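Local coordinates for transcriptional regulator (Bacillus halodurans, PDB 1Z4E), which is named a transcriptional regulator but has the GNAT fold and probably acts as an acyltransferase, as the family does, at residues I58-G63 against S104-W109; E16-M21 against V67-V72. All blocks are in the same frame, centred on the assembly; numbering follows the deposited sequence.

Contact 1 of 2, residues I58-G63 against S104-W109; sequences IVACNG and SQLVCW
Ile58 meets Leu106 and Trp109 with different branches. Its CG2 methyl lies 3.7 Å from Leu106 CD1, and the two side chains run at a slant to each other. The same methyl also reaches the benzo part of the Trp109 indole. The CD1 methyl of Ile58 touches that ring as well, 3.7 Å from Trp109 CZ3, approaching it obliquely. The isoleucine chain lies roughly perpendicular to the tryptophan side chain, and both methyls of Ile58 rest against the six-membered ring, near Trp109 CZ3. Two residues on, Ala60 turns its short side chain to the helix, and its CB is 4.1 Å from Leu106 CD1. That one leucine methyl therefore sits between Ile58 and Ala60, and it also rests on the strand backbone, 4.1 Å from Ala60 N.

Torsions set this up. Leu106 and Trp109 both carry CG opposite the backbone N (chi1 -167° and -168°), which sends both side chains from the helix to the strand. In Ile58, CG1 is anti to the carbonyl carbon (chi1 -51°), leaving CG2 to face the leucine. An alanine at Ile58 is likely to leave the six-membered ring of Trp109 without its methyl partners and Leu106 CD1 with Ala60 alone of the two, opening a gap beneath the helix.

Further out, Leu70 of strand 65-76 packs on both Ile58 and Leu106. Ile7 of strand 6-9 packs on both Ile58 and Trp109. Helix 133-140 packs on Val107 of the same helix as Leu106. Helix 102-116 lies against one face of the GNAT sheet, its segment axis 8.9 Å from that of the strand. The side-chain contacts are wholly apolar, so the join rests on shape and hydrophobic burial.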
loop_
_atom_site.group_PDB
_atom_site.type_symbol
_atom_site.label_atom_id
_atom_site.label_comp_id
_atom_site.label_asym_id
_atom_site.label_seq_id
_atom_site.Cartn_x
_atom_site.Cartn_y
_atom_site.Cartn_z
ATOM N N ILE A 58 -13.547 5.050 -5.569
ATOM C CA ILE A 58 -14.397 6.171 -5.184
ATOM C C ILE A 58 -14.372 7.251 -6.260
ATOM O O ILE A 58 -13.304 7.592 -6.767
ATOM C CB ILE A 58 -13.881 6.806 -3.875
ATOM C CG1 ILE A 58 -13.684 5.720 -2.809
ATOM C CG2 ILE A 58 -14.823 7.899 -3.418
ATOM C CD1 ILE A 58 -14.945 4.923 -2.480
ATOM N N VAL A 59 -15.544 7.786 -6.600
ATOM C CA VAL A 59 -15.621 8.845 -7.603
ATOM C C VAL A 59 -16.329 10.094 -7.081
ATOM O O VAL A 59 -17.215 10.011 -6.214
ATOM C CB VAL A 59 -16.364 8.380 -8.897
ATOM C CG1 VAL A 59 -15.540 7.318 -9.632
ATOM C CG2 VAL A 59 -17.759 7.849 -8.552
ATOM N N ALA A 60 -15.900 11.248 -7.596
ATOM C CA ALA A 60 -16.489 12.545 -7.278
ATOM C C ALA A 60 -17.327 12.824 -8.522
ATOM O O ALA A 60 -16.827 12.726 -9.648
ATOM C CB ALA A 60 -15.403 13.604 -7.124
ATOM N N CYS A 61 -18.592 13.176 -8.326
ATOM C CA CYS A 61 -19.494 13.388 -9.446
ATOM C C CYS A 61 -20.166 14.751 -9.528
ATOM O O CYS A 61 -20.487 15.365 -8.510
ATOM C CB CYS A 61 -20.593 12.323 -9.405
ATOM S SG CYS A 61 -20.004 10.652 -9.060
ATOM N N ASN A 62 -20.372 15.201 -10.762
ATOM C CA ASN A 62 -21.069 16.448 -11.071
ATOM C C ASN A 62 -22.228 15.897 -11.894
ATOM O O ASN A 62 -22.229 15.973 -13.125
ATOM C CB ASN A 62 -20.189 17.365 -11.930
ATOM C CG ASN A 62 -20.913 18.627 -12.371
ATOM O OD1 ASN A 62 -21.510 19.322 -11.557
ATOM N ND2 ASN A 62 -20.854 18.929 -13.666
ATOM N N GLY A 63 -23.212 15.320 -11.210
ATOM C CA GLY A 63 -24.316 14.705 -11.921
ATOM C C GLY A 63 -23.716 13.423 -12.475
ATOM O O GLY A 63 -23.039 12.698 -11.744
ATOM N N SER A 104 -9.263 17.725 -2.957
ATOM C CA SER A 104 -9.322 17.837 -1.503
ATOM C C SER A 104 -10.582 17.183 -0.929
ATOM O O SER A 104 -10.513 16.450 0.054
ATOM C CB SER A 104 -9.264 19.308 -1.081
ATOM O OG SER A 104 -9.331 19.416 0.333
ATOM N N GLN A 105 -11.738 17.447 -1.530
ATOM C CA GLN A 105 -12.978 16.841 -1.052
ATOM C C GLN A 105 -12.927 15.320 -1.152
ATOM O O GLN A 105 -13.334 14.615 -0.235
ATOM C CB GLN A 105 -14.177 17.336 -1.864
ATOM C CG GLN A 105 -14.579 18.762 -1.581
ATOM C CD GLN A 105 -15.742 19.205 -2.443
ATOM O OE1 GLN A 105 -16.847 18.680 -2.329
ATOM N NE2 GLN A 105 -15.493 20.169 -3.322
ATOM N N LEU A 106 -12.425 14.818 -2.273
ATOM C CA LEU A 106 -12.342 13.379 -2.483
ATOM C C LEU A 106 -11.436 12.701 -1.450
ATOM O O LEU A 106 -11.795 11.671 -0.876
ATOM C CB LEU A 106 -11.847 13.103 -3.911
ATOM C CG LEU A 106 -11.957 11.692 -4.480
ATOM C CD1 LEU A 106 -13.405 11.194 -4.405
ATOM C CD2 LEU A 106 -11.467 11.715 -5.929
ATOM N N VAL A 107 -10.264 13.277 -1.203
ATOM C CA VAL A 107 -9.341 12.700 -0.233
ATOM C C VAL A 107 -9.885 12.826 1.196
ATOM O O VAL A 107 -9.762 11.900 1.996
ATOM C CB VAL A 107 -7.952 13.368 -0.321
ATOM C CG1 VAL A 107 -7.039 12.844 0.778
ATOM C CG2 VAL A 107 -7.349 13.101 -1.683
ATOM N N CYS A 108 -10.484 13.967 1.521
ATOM C CA CYS A 108 -11.047 14.145 2.858
ATOM C C CYS A 108 -12.154 13.115 3.096
ATOM O O CYS A 108 -12.286 12.570 4.191
ATOM C CB CYS A 108 -11.597 15.565 3.017
ATOM S SG CYS A 108 -10.294 16.819 3.195
ATOM N N TRP A 109 -12.939 12.841 2.059
ATOM C CA TRP A 109 -14.022 11.864 2.148
ATOM C C TRP A 109 -13.424 10.485 2.429
ATOM O O TRP A 109 -13.900 9.740 3.297
ATOM C CB TRP A 109 -14.794 11.826 0.827
ATOM C CG TRP A 109 -16.084 11.068 0.883
ATOM C CD1 TRP A 109 -17.322 11.575 1.159
ATOM C CD2 TRP A 109 -16.270 9.673 0.621
ATOM N NE1 TRP A 109 -18.269 10.580 1.077
ATOM C CE2 TRP A 109 -17.650 9.405 0.748
ATOM C CE3 TRP A 109 -15.405 8.624 0.288
ATOM C CZ2 TRP A 109 -18.186 8.127 0.552
ATOM C CZ3 TRP A 109 -15.938 7.354 0.092
ATOM C CH2 TRP A 109 -17.317 7.119 0.225
#

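Contact 2 of 2, residues E16-M21 against V67-V72; sequences EQMVHM and VGMLQV
Val67 begins the contact with its backbone, for its side chain points away from helix 15-24. The terminal methyl of Met21, CE, lies 3.8 Å from Val67 C. Gly68 continues the same surface. Its N is 3.8 Å from Met21 CE, and the Met21 sulfur comes close to its CA. Val67 and Gly68 both face Ala60 of the neighbouring strand, forming a classic beta bulge, and Met21 lies over the backbone of this bulge.

Met69 is the next residue and turns its side chain to the helix. Its CG is 3.9 Å from Met21 SD, and the two methionine chains lie alongside each other, running opposite ways. Met69 CG stands between the backbone N and the carbonyl carbon (chi1 67°), and the chain then bends at its end (chi3 -78°). This brings SD to 3.5 Å from Met18 O and CE to 3.7 Å from Met18 CB. The sulfur thus lies against the helix backbone, while the methyl packs beside the base of Met18.

The end of Met18 leads away from the strand, to Val59 of strand 55-62 and Phe46 of helix 40-51. Leu78 of the second subunit packs on Met18 and Met69. Segment 16-21 runs nearly perpendicular to segment 67-72 (86°). Leu70 points away from helix 15-24 and packs on Leu106 and Ala110 of helix 102-116, so the two helices lie on opposite faces of the GNAT sheet.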
loop_
_atom_site.group_PDB
_atom_site.type_symbol
_atom_site.label_atom_id
_atom_site.label_comp_id
_atom_site.label_asym_id
_atom_site.label_seq_id
_atom_site.Cartn_x
_atom_site.Cartn_y
_atom_site.Cartn_z
ATOM N N GLU A 16 -16.059 3.570 -17.929
ATOM C CA GLU A 16 -15.596 4.216 -19.154
ATOM C C GLU A 16 -14.955 5.572 -18.852
ATOM O O GLU A 16 -13.864 5.887 -19.356
ATOM C CB GLU A 16 -16.767 4.371 -20.137
ATOM C CG GLU A 16 -16.395 4.913 -21.515
ATOM C CD GLU A 16 -16.380 6.428 -21.568
ATOM O OE1 GLU A 16 -17.280 7.046 -20.967
ATOM O OE2 GLU A 16 -15.485 7.002 -22.224
ATOM N N GLN A 17 -15.616 6.376 -18.022
ATOM C CA GLN A 17 -15.070 7.682 -17.678
ATOM C C GLN A 17 -13.819 7.571 -16.813
ATOM O O GLN A 17 -12.894 8.360 -16.972
ATOM C CB GLN A 17 -16.115 8.546 -16.961
ATOM C CG GLN A 17 -17.260 8.988 -17.853
ATOM C CD GLN A 17 -18.247 9.871 -17.120
ATOM O OE1 GLN A 17 -17.923 10.995 -16.727
ATOM N NE2 GLN A 17 -19.460 9.365 -16.926
ATOM N N MET A 18 -13.780 6.601 -15.902
ATOM C CA MET A 18 -12.597 6.447 -15.051
ATOM C C MET A 18 -11.363 6.091 -15.887
ATOM O O MET A 18 -10.292 6.673 -15.696
ATOM C CB MET A 18 -12.827 5.376 -13.970
ATOM C CG MET A 18 -13.798 5.798 -12.847
ATOM S SD MET A 18 -13.781 4.677 -11.384
ATOM C CE MET A 18 -14.482 3.217 -12.079
ATOM N N VAL A 19 -11.511 5.140 -16.813
ATOM C CA VAL A 19 -10.393 4.734 -17.668
ATOM C C VAL A 19 -9.921 5.924 -18.503
ATOM O O VAL A 19 -8.720 6.135 -18.666
ATOM C CB VAL A 19 -10.783 3.574 -18.620
ATOM C CG1 VAL A 19 -9.609 3.231 -19.548
ATOM C CG2 VAL A 19 -11.178 2.351 -17.809
ATOM N N HIS A 20 -10.864 6.705 -19.020
ATOM C CA HIS A 20 -10.504 7.875 -19.815
ATOM C C HIS A 20 -9.666 8.853 -18.968
ATOM O O HIS A 20 -8.657 9.385 -19.440
ATOM C CB HIS A 20 -11.761 8.576 -20.336
ATOM C CG HIS A 20 -11.477 9.653 -21.338
ATOM N ND1 HIS A 20 -10.912 9.393 -22.569
ATOM C CD2 HIS A 20 -11.655 10.994 -21.282
ATOM C CE1 HIS A 20 -10.754 10.528 -23.228
ATOM N NE2 HIS A 20 -11.196 11.515 -22.470
ATOM N N MET A 21 -10.075 9.071 -17.717
ATOM C CA MET A 21 -9.360 9.977 -16.815
ATOM C C MET A 21 -7.946 9.447 -16.572
ATOM O O MET A 21 -6.973 10.206 -16.585
ATOM C CB MET A 21 -10.124 10.120 -15.484
ATOM C CG MET A 21 -9.649 11.283 -14.579
ATOM S SD MET A 21 -10.740 11.639 -13.147
ATOM C CE MET A 21 -12.220 12.165 -13.965
ATOM N N VAL A 67 -15.839 13.718 -12.116
ATOM C CA VAL A 67 -14.819 14.754 -12.102
ATOM C C VAL A 67 -13.615 14.429 -11.232
ATOM O O VAL A 67 -12.692 15.237 -11.120
ATOM C CB VAL A 67 -15.425 16.105 -11.671
ATOM C CG1 VAL A 67 -16.518 16.487 -12.649
ATOM C CG2 VAL A 67 -15.990 16.017 -10.258
ATOM N N GLY A 68 -13.623 13.244 -10.629
ATOM C CA GLY A 68 -12.513 12.847 -9.785
ATOM C C GLY A 68 -12.631 11.393 -9.379
ATOM O O GLY A 68 -13.725 10.836 -9.357
ATOM N N MET A 69 -11.502 10.772 -9.056
ATOM C CA MET A 69 -11.504 9.370 -8.659
ATOM C C MET A 69 -10.276 9.031 -7.823
ATOM O O MET A 69 -9.284 9.758 -7.825
ATOM C CB MET A 69 -11.506 8.469 -9.913
ATOM C CG MET A 69 -10.210 8.555 -10.743
ATOM S SD MET A 69 -10.187 7.639 -12.346
ATOM C CE MET A 69 -9.909 5.987 -11.760
ATOM N N LEU A 70 -10.361 7.915 -7.108
ATOM C CA LEU A 70 -9.242 7.404 -6.331
ATOM C C LEU A 70 -9.607 5.996 -5.904
ATOM O O LEU A 70 -10.778 5.599 -5.954
ATOM C CB LEU A 70 -8.958 8.269 -5.089
ATOM C CG LEU A 70 -9.978 8.354 -3.942
ATOM C CD1 LEU A 70 -10.062 7.022 -3.196
ATOM C CD2 LEU A 70 -9.555 9.444 -2.980
ATOM N N GLN A 71 -8.601 5.226 -5.516
ATOM C CA GLN A 71 -8.847 3.885 -5.017
ATOM C C GLN A 71 -8.337 3.913 -3.590
ATOM O O GLN A 71 -7.353 4.594 -3.293
ATOM C CB GLN A 71 -8.084 2.829 -5.820
ATOM C CG GLN A 71 -8.507 1.399 -5.450
ATOM C CD GLN A 71 -7.834 0.331 -6.299
ATOM O OE1 GLN A 71 -7.470 0.574 -7.448
ATOM N NE2 GLN A 71 -7.692 -0.868 -5.744
ATOM N N VAL A 72 -9.018 3.210 -2.697
ATOM C CA VAL A 72 -8.586 3.163 -1.313
ATOM C C VAL A 72 -8.693 1.717 -0.841
ATOM O O VAL A 72 -9.672 1.021 -1.146
ATOM C CB VAL A 72 -9.431 4.112 -0.429
ATOM C CG1 VAL A 72 -10.888 3.670 -0.420
ATOM C CG2 VAL A 72 -8.859 4.154 0.990
#

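Overall arrangement
From the N terminus, the chain enters contact 2 first, on helix 15-24. It then passes helix 40-51 and reaches strand 55-62, where contact 1 begins. Strand 65-76 follows directly and closes the loop of contact 2. After the short helix 79-82 and strand 84-93, helix 102-116 closes the loop of contact 1. The segments alternate, so the two loops cross and neither nests in the other. Their centres are about 10 Å apart. Strands 55-62 and 65-76 are antiparallel neighbours in one sheet, joined where Ala60 pairs with Val67 and Gly68. Together the contacts attach helices 15-24 and 102-116 to this strand pair.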